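Local coordinates for lantibiotic dehydratase (Microbispora corallina, PDB 5EHK), which probably uses glutamyl-tRNA to activate serine and threonine residues of the NAI-107 lantibiotic precursor peptide for dehydration, at residues A460-L465 / W666-L671; I477-E482 / V680-T685; R521-P526 / R684-A689. One frame throughout, in Å; residues are numbered along the deposited sequence.

Contact 1 of 3, residues A460-L465 / W666-L671; sequences AALARL and WDWGAL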
ATOM      1  N   ALA A 460       3.143   0.557  23.378  1.00 28.30           N
ATOM      2  CA  ALA A 460       3.867   1.089  24.524  1.00 25.46           C
ATOM      3  C   ALA A 460       3.701   0.094  25.668  1.00 32.53           C
ATOM      4  O   ALA A 460       4.637  -0.178  26.411  1.00 35.60           O
ATOM      5  CB  ALA A 460       3.350   2.457  24.917  1.00 24.75           C
ATOM      6  N   ALA A 461       2.495  -0.452  25.785  1.00 32.44           N
ATOM      7  CA  ALA A 461       2.165  -1.444  26.801  1.00 31.44           C
ATOM      8  C   ALA A 461       3.056  -2.697  26.768  1.00 30.87           C
ATOM      9  O   ALA A 461       3.679  -3.066  27.764  1.00 28.81           O
ATOM     10  CB  ALA A 461       0.718  -1.836  26.647  1.00 34.77           C
ATOM     11  N   LEU A 462       3.113  -3.346  25.617  1.00 31.52           N
ATOM     12  CA  LEU A 462       3.992  -4.493  25.448  1.00 32.98           C
ATOM     13  C   LEU A 462       5.459  -4.139  25.730  1.00 37.37           C
ATOM     14  O   LEU A 462       6.168  -4.898  26.386  1.00 42.44           O
ATOM     15  CB  LEU A 462       3.863  -5.056  24.035  1.00 31.67           C
ATOM     16  CG  LEU A 462       3.246  -6.437  23.833  1.00 35.02           C
ATOM     17  CD1 LEU A 462       2.127  -6.675  24.832  1.00 34.36           C
ATOM     18  CD2 LEU A 462       2.745  -6.573  22.383  1.00 27.88           C
ATOM     19  N   ALA A 463       5.917  -2.985  25.250  1.00 35.91           N
ATOM     20  CA  ALA A 463       7.325  -2.630  25.413  1.00 35.37           C
ATOM     21  C   ALA A 463       7.723  -2.527  26.890  1.00 31.02           C
ATOM     22  O   ALA A 463       8.798  -2.993  27.268  1.00 31.93           O
ATOM     23  CB  ALA A 463       7.671  -1.349  24.645  1.00 32.14           C
ATOM     24  N   ARG A 464       6.869  -1.914  27.708  1.00 31.12           N
ATOM     25  CA  ARG A 464       7.119  -1.824  29.145  1.00 31.99           C
ATOM     26  C   ARG A 464       7.317  -3.197  29.781  1.00 35.72           C
ATOM     27  O   ARG A 464       8.217  -3.400  30.613  1.00 29.74           O
ATOM     28  CB  ARG A 464       5.975  -1.117  29.853  1.00 29.98           C
ATOM     29  CG  ARG A 464       6.056   0.379  29.826  1.00 33.93           C
ATOM     30  CD  ARG A 464       5.088   0.942  30.843  1.00 35.31           C
ATOM     31  NE  ARG A 464       3.741   0.462  30.563  1.00 48.87           N
ATOM     32  CZ  ARG A 464       2.904   1.047  29.709  1.00 46.48           C
ATOM     33  NH1 ARG A 464       3.262   2.163  29.081  1.00 41.82           N
ATOM     34  NH2 ARG A 464       1.697   0.527  29.502  1.00 46.86           N
ATOM     35  N   LEU A 465       6.467  -4.136  29.383  1.00 32.82           N
ATOM     36  CA  LEU A 465       6.507  -5.460  29.962  1.00 32.65           C
ATOM     37  C   LEU A 465       7.883  -6.034  29.735  1.00 31.27           C
ATOM     38  O   LEU A 465       8.463  -6.650  30.628  1.00 33.59           O
ATOM     39  CB  LEU A 465       5.449  -6.370  29.332  1.00 36.51           C
ATOM     40  CG  LEU A 465       3.957  -6.050  29.523  1.00 41.68           C
ATOM     41  CD1 LEU A 465       3.121  -7.102  28.795  1.00 35.71           C
ATOM     42  CD2 LEU A 465       3.540  -5.928  31.001  1.00 25.50           C
ATOM     43  N   TRP A 666      -0.413 -15.429  20.667  1.00 21.27           N
ATOM     44  CA  TRP A 666       0.141 -14.223  21.260  1.00 19.62           C
ATOM     45  C   TRP A 666       0.986 -13.470  20.219  1.00 18.26           C
ATOM     46  O   TRP A 666       1.875 -14.043  19.574  1.00 10.38           O
ATOM     47  CB  TRP A 666       0.983 -14.583  22.502  1.00 18.37           C
ATOM     48  CG  TRP A 666       1.695 -13.408  23.087  1.00 14.67           C
ATOM     49  CD1 TRP A 666       2.977 -13.013  22.829  1.00 16.42           C
ATOM     50  CD2 TRP A 666       1.153 -12.461  24.006  1.00 13.52           C
ATOM     51  NE1 TRP A 666       3.272 -11.878  23.546  1.00 16.56           N
ATOM     52  CE2 TRP A 666       2.163 -11.515  24.272  1.00 18.32           C
ATOM     53  CE3 TRP A 666      -0.090 -12.318  24.634  1.00 17.48           C
ATOM     54  CZ2 TRP A 666       1.963 -10.430  25.137  1.00 19.23           C
ATOM     55  CZ3 TRP A 666      -0.290 -11.242  25.503  1.00 18.31           C
ATOM     56  CH2 TRP A 666       0.730 -10.311  25.737  1.00 20.15           C
ATOM     57  N   ASP A 667       0.694 -12.179  20.068  1.00 21.89           N
ATOM     58  CA  ASP A 667       1.378 -11.366  19.063  1.00 26.33           C
ATOM     59  C   ASP A 667       2.358 -10.333  19.679  1.00 24.83           C
ATOM     60  O   ASP A 667       1.955  -9.376  20.361  1.00 20.50           O
ATOM     61  CB  ASP A 667       0.338 -10.705  18.143  1.00 22.90           C
ATOM     62  CG  ASP A 667       0.970  -9.927  17.003  1.00 22.21           C
ATOM     63  OD1 ASP A 667       2.051 -10.326  16.535  1.00 27.36           O
ATOM     64  OD2 ASP A 667       0.357  -8.947  16.542  1.00 19.12           O
ATOM     65  N   TRP A 668       3.648 -10.559  19.430  1.00 21.80           N
ATOM     66  CA  TRP A 668       4.711  -9.723  19.978  1.00 22.89           C
ATOM     67  C   TRP A 668       4.920  -8.485  19.121  1.00 28.05           C
ATOM     68  O   TRP A 668       5.523  -7.506  19.569  1.00 23.88           O
ATOM     69  CB  TRP A 668       6.023 -10.492  20.105  1.00 22.88           C
ATOM     70  CG  TRP A 668       6.256 -11.175  21.451  1.00 26.15           C
ATOM     71  CD1 TRP A 668       6.499 -12.505  21.667  1.00 16.91           C
ATOM     72  CD2 TRP A 668       6.286 -10.549  22.745  1.00 22.75           C
ATOM     73  NE1 TRP A 668       6.683 -12.740  23.008  1.00 19.80           N
ATOM     74  CE2 TRP A 668       6.550 -11.560  23.694  1.00 22.92           C
ATOM     75  CE3 TRP A 668       6.112  -9.238  23.192  1.00 17.05           C
ATOM     76  CZ2 TRP A 668       6.648 -11.298  25.064  1.00 20.54           C
ATOM     77  CZ3 TRP A 668       6.204  -8.982  24.552  1.00 23.19           C
ATOM     78  CH2 TRP A 668       6.474 -10.008  25.471  1.00 16.80           C
ATOM     79  N   GLY A 669       4.437  -8.540  17.880  1.00 27.35           N
ATOM     80  CA  GLY A 669       4.521  -7.397  16.992  1.00 27.78           C
ATOM     81  C   GLY A 669       5.954  -7.035  16.660  1.00 24.86           C
ATOM     82  O   GLY A 669       6.787  -7.916  16.452  1.00 21.23           O
ATOM     83  N   ALA A 670       6.227  -5.736  16.600  1.00 25.16           N
ATOM     84  CA  ALA A 670       7.563  -5.227  16.287  1.00 24.04           C
ATOM     85  C   ALA A 670       8.598  -5.763  17.270  1.00 26.50           C
ATOM     86  O   ALA A 670       9.777  -5.965  16.908  1.00 26.12           O
ATOM     87  CB  ALA A 670       7.569  -3.718  16.319  1.00 23.28           C
ATOM     88  N   LEU A 671       8.140  -6.030  18.499  1.00 24.27           N
ATOM     89  CA  LEU A 671       9.015  -6.450  19.580  1.00 17.30           C
ATOM     90  C   LEU A 671       9.656  -7.786  19.307  1.00 19.80           C
ATOM     91  O   LEU A 671      10.534  -8.211  20.030  1.00 23.79           O
ATOM     92  CB  LEU A 671       8.286  -6.471  20.917  1.00 14.50           C
ATOM     93  CG  LEU A 671       8.204  -5.094  21.568  1.00 21.82           C
ATOM     94  CD1 LEU A 671       7.198  -5.050  22.700  1.00 21.31           C
ATOM     95  CD2 LEU A 671       9.597  -4.680  22.059  1.00 27.92           C
TER

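Contact 2 of 3, residues I477-E482 / V680-T685; sequences IVIDEE and VRYGRT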
ATOM      1  N   ILE A 477       7.177 -12.847  32.520  1.00 28.66           N
ATOM      2  CA  ILE A 477       6.496 -11.701  33.070  1.00 24.76           C
ATOM      3  C   ILE A 477       5.078 -12.197  33.321  1.00 31.64           C
ATOM      4  O   ILE A 477       4.637 -13.125  32.648  1.00 34.94           O
ATOM      5  CB  ILE A 477       6.579 -10.480  32.092  1.00 29.70           C
ATOM      6  CG1 ILE A 477       6.190  -9.177  32.791  1.00 38.17           C
ATOM      7  CG2 ILE A 477       5.718 -10.674  30.834  1.00 27.76           C
ATOM      8  CD1 ILE A 477       7.328  -8.502  33.568  1.00 42.49           C
ATOM      9  N   VAL A 478       4.387 -11.650  34.323  1.00 30.33           N
ATOM     10  CA  VAL A 478       3.061 -12.147  34.686  1.00 26.53           C
ATOM     11  C   VAL A 478       1.994 -11.101  34.433  1.00 28.91           C
ATOM     12  O   VAL A 478       2.076  -9.995  34.951  1.00 37.89           O
ATOM     13  CB  VAL A 478       2.979 -12.554  36.173  1.00 33.95           C
ATOM     14  CG1 VAL A 478       1.518 -12.840  36.572  1.00 21.56           C
ATOM     15  CG2 VAL A 478       3.880 -13.761  36.461  1.00 31.63           C
ATOM     16  N   ILE A 479       0.984 -11.457  33.650  1.00 30.96           N
ATOM     17  CA  ILE A 479      -0.073 -10.514  33.302  1.00 33.62           C
ATOM     18  C   ILE A 479      -1.374 -10.861  34.005  1.00 31.47           C
ATOM     19  O   ILE A 479      -1.716 -12.029  34.199  1.00 27.44           O
ATOM     20  CB  ILE A 479      -0.282 -10.424  31.763  1.00 38.06           C
ATOM     21  CG1 ILE A 479      -0.840 -11.733  31.195  1.00 33.82           C
ATOM     22  CG2 ILE A 479       1.029 -10.087  31.066  1.00 33.91           C
ATOM     23  CD1 ILE A 479      -1.169 -11.675  29.698  1.00 30.42           C
ATOM     24  N   ASP A 480      -2.083  -9.824  34.410  1.00 34.71           N
ATOM     25  CA  ASP A 480      -3.375  -9.981  35.046  1.00 36.59           C
ATOM     26  C   ASP A 480      -4.412  -9.158  34.294  1.00 38.81           C
ATOM     27  O   ASP A 480      -4.112  -8.580  33.252  1.00 40.77           O
ATOM     28  CB  ASP A 480      -3.266  -9.543  36.507  1.00 41.04           C
ATOM     29  CG  ASP A 480      -2.666  -8.156  36.658  1.00 45.83           C
ATOM     30  OD1 ASP A 480      -3.025  -7.249  35.871  1.00 48.99           O
ATOM     31  OD2 ASP A 480      -1.774  -7.992  37.518  1.00 43.70           O
ATOM     32  N   GLU A 481      -5.618  -9.082  34.839  1.00 41.16           N
ATOM     33  CA  GLU A 481      -6.704  -8.363  34.194  1.00 39.86           C
ATOM     34  C   GLU A 481      -6.365  -6.909  33.819  1.00 43.71           C
ATOM     35  O   GLU A 481      -6.856  -6.405  32.809  1.00 41.85           O
ATOM     36  CB  GLU A 481      -7.952  -8.413  35.069  1.00 37.83           C
ATOM     37  CG  GLU A 481      -9.119  -7.605  34.525  1.00 42.38           C
ATOM     38  CD  GLU A 481      -9.730  -8.196  33.253  1.00 46.75           C
ATOM     39  OE1 GLU A 481      -9.521  -9.405  32.957  1.00 40.82           O
ATOM     40  OE2 GLU A 481     -10.431  -7.433  32.550  1.00 48.12           O
ATOM     41  N   GLU A 482      -5.512  -6.249  34.604  1.00 46.65           N
ATOM     42  CA  GLU A 482      -5.109  -4.872  34.292  1.00 40.35           C
ATOM     43  C   GLU A 482      -4.196  -4.840  33.074  1.00 41.16           C
ATOM     44  O   GLU A 482      -4.177  -3.865  32.322  1.00 38.52           O
ATOM     45  CB  GLU A 482      -4.419  -4.173  35.476  1.00 43.03           C
ATOM     46  CG  GLU A 482      -5.354  -3.634  36.580  1.00 56.51           C
ATOM     47  CD  GLU A 482      -5.930  -4.704  37.534  1.00 64.39           C
ATOM     48  OE1 GLU A 482      -5.688  -5.925  37.346  1.00 57.84           O
ATOM     49  OE2 GLU A 482      -6.632  -4.308  38.495  1.00 70.97           O
ATOM     50  N   VAL A 680       5.152 -15.285  28.657  1.00 18.92           N
ATOM     51  CA  VAL A 680       4.071 -14.501  29.247  1.00 25.09           C
ATOM     52  C   VAL A 680       3.051 -15.401  29.948  1.00 29.85           C
ATOM     53  O   VAL A 680       2.510 -16.341  29.357  1.00 29.34           O
ATOM     54  CB  VAL A 680       3.451 -13.490  28.235  1.00 24.79           C
ATOM     55  CG1 VAL A 680       3.864 -13.836  26.824  1.00 21.81           C
ATOM     56  CG2 VAL A 680       1.941 -13.397  28.372  1.00 21.87           C
ATOM     57  N   ARG A 681       2.836 -15.136  31.231  1.00 28.58           N
ATOM     58  CA  ARG A 681       1.968 -15.980  32.036  1.00 29.72           C
ATOM     59  C   ARG A 681       0.670 -15.324  32.507  1.00 28.45           C
ATOM     60  O   ARG A 681       0.660 -14.205  33.012  1.00 27.49           O
ATOM     61  CB  ARG A 681       2.742 -16.590  33.201  1.00 34.70           C
ATOM     62  CG  ARG A 681       1.997 -17.700  33.931  1.00 32.13           C
ATOM     63  CD  ARG A 681       2.977 -18.624  34.620  1.00 38.68           C
ATOM     64  NE  ARG A 681       3.710 -17.948  35.684  1.00 46.89           N
ATOM     65  CZ  ARG A 681       3.253 -17.771  36.917  1.00 42.13           C
ATOM     66  NH1 ARG A 681       2.049 -18.208  37.248  1.00 43.40           N
ATOM     67  NH2 ARG A 681       4.000 -17.149  37.815  1.00 44.78           N
ATOM     68  N   TYR A 682      -0.423 -16.044  32.291  1.00 25.23           N
ATOM     69  CA  TYR A 682      -1.745 -15.652  32.746  1.00 25.79           C
ATOM     70  C   TYR A 682      -2.298 -16.769  33.619  1.00 26.69           C
ATOM     71  O   TYR A 682      -2.565 -17.866  33.126  1.00 29.60           O
ATOM     72  CB  TYR A 682      -2.632 -15.427  31.527  1.00 25.06           C
ATOM     73  CG  TYR A 682      -4.041 -14.996  31.813  1.00 19.47           C
ATOM     74  CD1 TYR A 682      -4.308 -13.754  32.370  1.00 20.60           C
ATOM     75  CD2 TYR A 682      -5.109 -15.803  31.470  1.00 17.35           C
ATOM     76  CE1 TYR A 682      -5.602 -13.349  32.608  1.00 17.72           C
ATOM     77  CE2 TYR A 682      -6.408 -15.406  31.707  1.00 16.52           C
ATOM     78  CZ  TYR A 682      -6.647 -14.184  32.268  1.00 15.64           C
ATOM     79  OH  TYR A 682      -7.941 -13.798  32.486  1.00 26.81           O
ATOM     80  N   GLY A 683      -2.447 -16.504  34.916  1.00 29.25           N
ATOM     81  CA  GLY A 683      -2.671 -17.562  35.884  1.00 25.79           C
ATOM     82  C   GLY A 683      -1.600 -18.634  35.800  1.00 29.24           C
ATOM     83  O   GLY A 683      -0.426 -18.374  36.072  1.00 30.17           O
ATOM     84  N   ARG A 684      -2.011 -19.832  35.392  1.00 27.47           N
ATOM     85  CA  ARG A 684      -1.138 -21.006  35.302  1.00 27.76           C
ATOM     86  C   ARG A 684      -0.706 -21.249  33.855  1.00 32.99           C
ATOM     87  O   ARG A 684       0.015 -22.221  33.564  1.00 28.35           O
ATOM     88  CB  ARG A 684      -1.849 -22.233  35.874  1.00 32.14           C
ATOM     89  CG  ARG A 684      -2.176 -22.025  37.353  1.00 48.51           C
ATOM     90  CD  ARG A 684      -2.743 -23.222  38.104  1.00 46.66           C
ATOM     91  NE  ARG A 684      -3.305 -22.730  39.359  1.00 53.71           N
ATOM     92  CZ  ARG A 684      -4.570 -22.891  39.734  1.00 56.68           C
ATOM     93  NH1 ARG A 684      -5.408 -23.551  38.949  1.00 54.73           N
ATOM     94  NH2 ARG A 684      -4.992 -22.392  40.893  1.00 51.94           N
ATOM     95  N   THR A 685      -1.196 -20.390  32.949  1.00 33.58           N
ATOM     96  CA  THR A 685      -0.946 -20.532  31.509  1.00 29.55           C
ATOM     97  C   THR A 685       0.134 -19.624  30.900  1.00 25.90           C
ATOM     98  O   THR A 685       0.106 -18.403  31.033  1.00 25.30           O
ATOM     99  CB  THR A 685      -2.234 -20.280  30.691  1.00 27.37           C
ATOM    100  OG1 THR A 685      -3.293 -21.125  31.150  1.00 24.33           O
ATOM    101  CG2 THR A 685      -1.990 -20.567  29.238  1.00 25.48           C
TER

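Contact 3 of 3, residues R521-P526 / R684-A689; sequences RVVLAP and RTLLAA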
ATOM      1  N   ARG A 521       1.653 -26.005  35.214  1.00 35.11           N
ATOM      2  CA  ARG A 521       1.645 -24.952  34.225  1.00 32.69           C
ATOM      3  C   ARG A 521       0.986 -25.488  32.963  1.00 28.78           C
ATOM      4  O   ARG A 521       1.205 -26.641  32.598  1.00 30.71           O
ATOM      5  CB  ARG A 521       3.080 -24.494  33.935  1.00 32.02           C
ATOM      6  CG  ARG A 521       3.395 -23.077  34.411  1.00 28.10           C
ATOM      7  CD  ARG A 521       3.119 -22.931  35.877  1.00 37.71           C
ATOM      8  NE  ARG A 521       3.765 -21.764  36.468  1.00 46.88           N
ATOM      9  CZ  ARG A 521       3.613 -21.400  37.738  1.00 44.79           C
ATOM     10  NH1 ARG A 521       2.846 -22.120  38.538  1.00 42.49           N
ATOM     11  NH2 ARG A 521       4.235 -20.332  38.215  1.00 47.63           N
ATOM     12  N   VAL A 522       0.151 -24.680  32.316  1.00 30.43           N
ATOM     13  CA  VAL A 522      -0.274 -24.996  30.942  1.00 32.30           C
ATOM     14  C   VAL A 522       0.501 -24.135  29.936  1.00 27.18           C
ATOM     15  O   VAL A 522       0.471 -22.899  30.007  1.00 23.95           O
ATOM     16  CB  VAL A 522      -1.761 -24.736  30.709  1.00 30.51           C
ATOM     17  CG1 VAL A 522      -2.133 -25.109  29.264  1.00 25.40           C
ATOM     18  CG2 VAL A 522      -2.585 -25.515  31.690  1.00 20.98           C
ATOM     19  N   VAL A 523       1.205 -24.775  29.014  1.00 22.69           N
ATOM     20  CA  VAL A 523       2.007 -24.024  28.057  1.00 24.04           C
ATOM     21  C   VAL A 523       1.413 -24.166  26.641  1.00 30.69           C
ATOM     22  O   VAL A 523       1.334 -25.281  26.107  1.00 29.74           O
ATOM     23  CB  VAL A 523       3.470 -24.490  28.095  1.00 23.77           C
ATOM     24  CG1 VAL A 523       4.317 -23.765  27.040  1.00 29.81           C
ATOM     25  CG2 VAL A 523       4.035 -24.260  29.473  1.00 23.26           C
ATOM     26  N   LEU A 524       0.945 -23.059  26.057  1.00 24.48           N
ATOM     27  CA  LEU A 524       0.386 -23.112  24.702  1.00 29.75           C
ATOM     28  C   LEU A 524       1.473 -23.541  23.740  1.00 26.03           C
ATOM     29  O   LEU A 524       2.524 -22.921  23.678  1.00 36.13           O
ATOM     30  CB  LEU A 524      -0.173 -21.760  24.278  1.00 26.79           C
ATOM     31  CG  LEU A 524      -1.633 -21.466  24.623  1.00 24.46           C
ATOM     32  CD1 LEU A 524      -2.031 -22.055  25.973  1.00 21.25           C
ATOM     33  CD2 LEU A 524      -1.849 -19.962  24.649  1.00 22.71           C
ATOM     34  N   ALA A 525       1.220 -24.611  23.000  1.00 30.46           N
ATOM     35  CA  ALA A 525       2.260 -25.251  22.208  1.00 33.55           C
ATOM     36  C   ALA A 525       2.557 -24.440  20.960  1.00 44.23           C
ATOM     37  O   ALA A 525       1.696 -23.703  20.481  1.00 41.02           O
ATOM     38  CB  ALA A 525       1.846 -26.664  21.848  1.00 33.72           C
ATOM     39  N   PRO A 526       3.777 -24.583  20.412  1.00 53.63           N
ATOM     40  CA  PRO A 526       4.051 -23.960  19.110  1.00 55.75           C
ATOM     41  C   PRO A 526       3.288 -24.679  17.994  1.00 53.54           C
ATOM     42  O   PRO A 526       2.912 -25.839  18.138  1.00 57.43           O
ATOM     43  CB  PRO A 526       5.562 -24.153  18.940  1.00 54.25           C
ATOM     44  CG  PRO A 526       5.873 -25.380  19.748  1.00 53.02           C
ATOM     45  CD  PRO A 526       4.944 -25.315  20.937  1.00 48.82           C
ATOM     46  N   ARG A 684      -2.011 -19.832  35.392  1.00 27.47           N
ATOM     47  CA  ARG A 684      -1.138 -21.006  35.302  1.00 27.76           C
ATOM     48  C   ARG A 684      -0.706 -21.249  33.855  1.00 32.99           C
ATOM     49  O   ARG A 684       0.015 -22.221  33.564  1.00 28.35           O
ATOM     50  CB  ARG A 684      -1.849 -22.233  35.874  1.00 32.14           C
ATOM     51  CG  ARG A 684      -2.176 -22.025  37.353  1.00 48.51           C
ATOM     52  CD  ARG A 684      -2.743 -23.222  38.104  1.00 46.66           C
ATOM     53  NE  ARG A 684      -3.305 -22.730  39.359  1.00 53.71           N
ATOM     54  CZ  ARG A 684      -4.570 -22.891  39.734  1.00 56.68           C
ATOM     55  NH1 ARG A 684      -5.408 -23.551  38.949  1.00 54.73           N
ATOM     56  NH2 ARG A 684      -4.992 -22.392  40.893  1.00 51.94           N
ATOM     57  N   THR A 685      -1.196 -20.390  32.949  1.00 33.58           N
ATOM     58  CA  THR A 685      -0.946 -20.532  31.509  1.00 29.55           C
ATOM     59  C   THR A 685       0.134 -19.624  30.900  1.00 25.90           C
ATOM     60  O   THR A 685       0.106 -18.403  31.033  1.00 25.30           O
ATOM     61  CB  THR A 685      -2.234 -20.280  30.691  1.00 27.37           C
ATOM     62  OG1 THR A 685      -3.293 -21.125  31.150  1.00 24.33           O
ATOM     63  CG2 THR A 685      -1.990 -20.567  29.238  1.00 25.48           C
ATOM     64  N   LEU A 686       1.067 -20.257  30.197  1.00 26.46           N
ATOM     65  CA  LEU A 686       2.030 -19.569  29.339  1.00 27.63           C
ATOM     66  C   LEU A 686       1.457 -19.353  27.922  1.00 23.86           C
ATOM     67  O   LEU A 686       1.487 -20.252  27.075  1.00 20.83           O
ATOM     68  CB  LEU A 686       3.326 -20.380  29.254  1.00 26.80           C
ATOM     69  CG  LEU A 686       4.589 -19.722  29.810  1.00 29.53           C
ATOM     70  CD1 LEU A 686       4.434 -19.480  31.298  1.00 35.88           C
ATOM     71  CD2 LEU A 686       5.812 -20.601  29.507  1.00 29.78           C
ATOM     72  N   LEU A 687       0.906 -18.165  27.687  1.00 27.47           N
ATOM     73  CA  LEU A 687       0.371 -17.796  26.377  1.00 24.93           C
ATOM     74  C   LEU A 687       1.468 -17.817  25.298  1.00 24.27           C
ATOM     75  O   LEU A 687       1.205 -18.118  24.141  1.00 25.81           O
ATOM     76  CB  LEU A 687      -0.254 -16.396  26.436  1.00 15.08           C
ATOM     77  CG  LEU A 687      -1.393 -16.229  27.433  1.00 19.21           C
ATOM     78  CD1 LEU A 687      -1.896 -14.791  27.481  1.00 13.64           C
ATOM     79  CD2 LEU A 687      -2.525 -17.184  27.075  1.00 24.16           C
ATOM     80  N   ALA A 688       2.699 -17.514  25.701  1.00 22.07           N
ATOM     81  CA  ALA A 688       3.844 -17.556  24.811  1.00 22.24           C
ATOM     82  C   ALA A 688       5.037 -17.982  25.639  1.00 23.77           C
ATOM     83  O   ALA A 688       5.193 -17.531  26.768  1.00 25.55           O
ATOM     84  CB  ALA A 688       4.094 -16.191  24.186  1.00 17.35           C
ATOM     85  N   ALA A 689       5.855 -18.868  25.080  1.00 23.20           N
ATOM     86  CA  ALA A 689       7.068 -19.355  25.730  1.00 24.38           C
ATOM     87  C   ALA A 689       8.180 -18.289  25.709  1.00 29.40           C
ATOM     88  O   ALA A 689       8.115 -17.327  24.943  1.00 30.45           O
ATOM     89  CB  ALA A 689       7.539 -20.639  25.051  1.00 23.75           C
TER

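Contact 1 of 3, residues A460-L465 / W666-L671
With CG anti to the backbone N (chi1 174°), the side chain of W666 swings its six-membered ring back until CZ2 reaches the first methyl of L462: CD1 of L462 lies 3.8 Å from CZ2 of W666, approaching obliquely as the two side chains run past each other in opposite directions. L671 answers from the other flank. Its CG is anti to the carbonyl carbon (chi1 -82°), which lays CD1 against the helix, 3.6 Å from CB of L462 and 4.2 Å from CB of A463. Alanine suits that position, since its short side chain lets the leucine methyl settle close to the helix backbone, and M674 of the second subunit packs on A463 too.

L462 thus projects from the first turn of helix 460-471 into a pocket formed by the loop ahead of strand 676-682. A branched aliphatic chain suits this place: its CG touches W668 CZ3 at 4.0 Å, while CD2 comes up to the carbonyl oxygen of D667. An Asx turn bends the loop at D667 to G669, in which OD1 of D667 accepts from N of G669 at 3.3 Å, the donor standing well above the carboxylate plane (71°). G669 has a positive phi, a backbone shape that glycine adopts readily.

Within the loop the two tryptophans brace each other. NE1 of W666 sits 3.3 Å above the plane of the W668 ring, over its centre, and CD1 of W668 lies at the edge of the W666 indole, in its plane. L487 of helix 481-487 packs on both L462 and W666, and L677 and P678 touch W668.

Contact 2 of 3, residues I477-E482 / V680-T685
V680-Y682 runs parallel to I477-I479 as a neighbouring strand, and then folds back through a type II' turn, Y682 to T685, to make a two-residue beta hairpin. G683 takes the positive-phi position of this turn, where glycine is well suited. Between the parallel strands, two bonds use both backbone polar groups of R681: its N gives to O of I477 at 3.0 Å, and its O receives from N of I479 at 2.8 Å.

The tightly packed face carries I479, V680 and Y682. CG1 of I479 lies between the backbone N and the carbonyl carbon (chi1 67°), a placing that brings it alongside the R681 carbonyl and extends CD1 to CG2 of V680, 3.8 Å away. These two side chains cross at a slant, and L687 and A688 of strand 685-693 add to the same apolar layer. Beta-branched isoleucine and valine fit here, since they favour extended backbone and cover this face with branched apolar surface. Y682 brings its CB to I479 CG1 at 4.1 Å and packs on A392 of helix 380-395; O of I479 lies at its ring edge, near the ring plane, 3.6 Å from CD1 of Y682.

The face of V478 and R681 is more open at V478, which is exposed. Arginine is useful at such a margin, its aliphatic length lying on L686 and its charged end bending at chi3 (65°) to give a weak bond from NH1 to O of G683. A long, weak ion pair links NE to E476, and the like-charged R521 guanidinium lies close by. Beyond the strand, D480 caps helix 481-487 through a weak bond from N of E482 to its OD1. The V478 and R681 chains run alongside each other, CG2 of V478 sitting over one face of the R681 guanidinium, 3.7 Å from NH2.

Contact 3 of 3, residues R521-P526 / R684-A689
R521 meets the peptide group that follows R684 with the aliphatic part of its chain, CG lying 3.6 Å from the R684 carbonyl oxygen, while the two flat guanidinium groups stay apart, with 6.2 Å between R521 NH1 and R684 NE. The charged end of R521 looks to other partners, its NH2 making a long, weak ion pair with E769. The flat groups that bond across the segments are peptides. N of V522 donates to O of R684 at 2.8 Å. The V522 carbonyl oxygen accepts from N of L686 at 2.7 Å, and CA of T685 adds a CA-H...O contact to the same oxygen. The third bond runs from N of L524 to O of L686 at 3.0 Å.

Side chains fall on both faces of this pairing. V523 and L686 project together on one, with CG2 of the valine 4.0 Å from CB of the leucine; both are buried. On the other, V522 adjoins T685, whose CG2 is anti to the backbone N (chi1 -54° for OG1). That torsion places the methyl 3.6 Å from CD1 of L524 and leaves OG1 to hydrogen-bond E385 of helix 380-395. Threonine serves well here, giving a methyl to the leucine and a hydroxyl to the helix. L524 also extends CD2 to L687, coming within 3.7 Å of its CD2, where the chain bends sharply.

Strand 500-508 pairs antiparallel with the far side of 521-524, and helix 380-395 lies over the face of V522, L524 and T685. Locally, strands 500-508, 521-524 and 685-693 thus form a mixed beta arrangement, its parallel pair packed on one face by a helix.

How the contacts relate
Contacts 2 and 3 lie about 10 Å apart between centres and share R684 and T685, where strand 676-682 turns back into strand 685-693; a probable hydrogen bond from V680 N to A688 O ties these hairpin arms. Contact 1 sits about 14 Å from contact 2 and 17 Å from contact 3, joined to contact 3 through W666 and to contact 2 through L465, W666 and W668. Along the chain, 460-465, 477-482 and 521-526 all come first, followed much later by 666-671, 680-685 and 684-689, so one continuous later region binds three earlier segments. All belong to the dehydratase N-terminal family region; contact 1 alone also meets the second subunit.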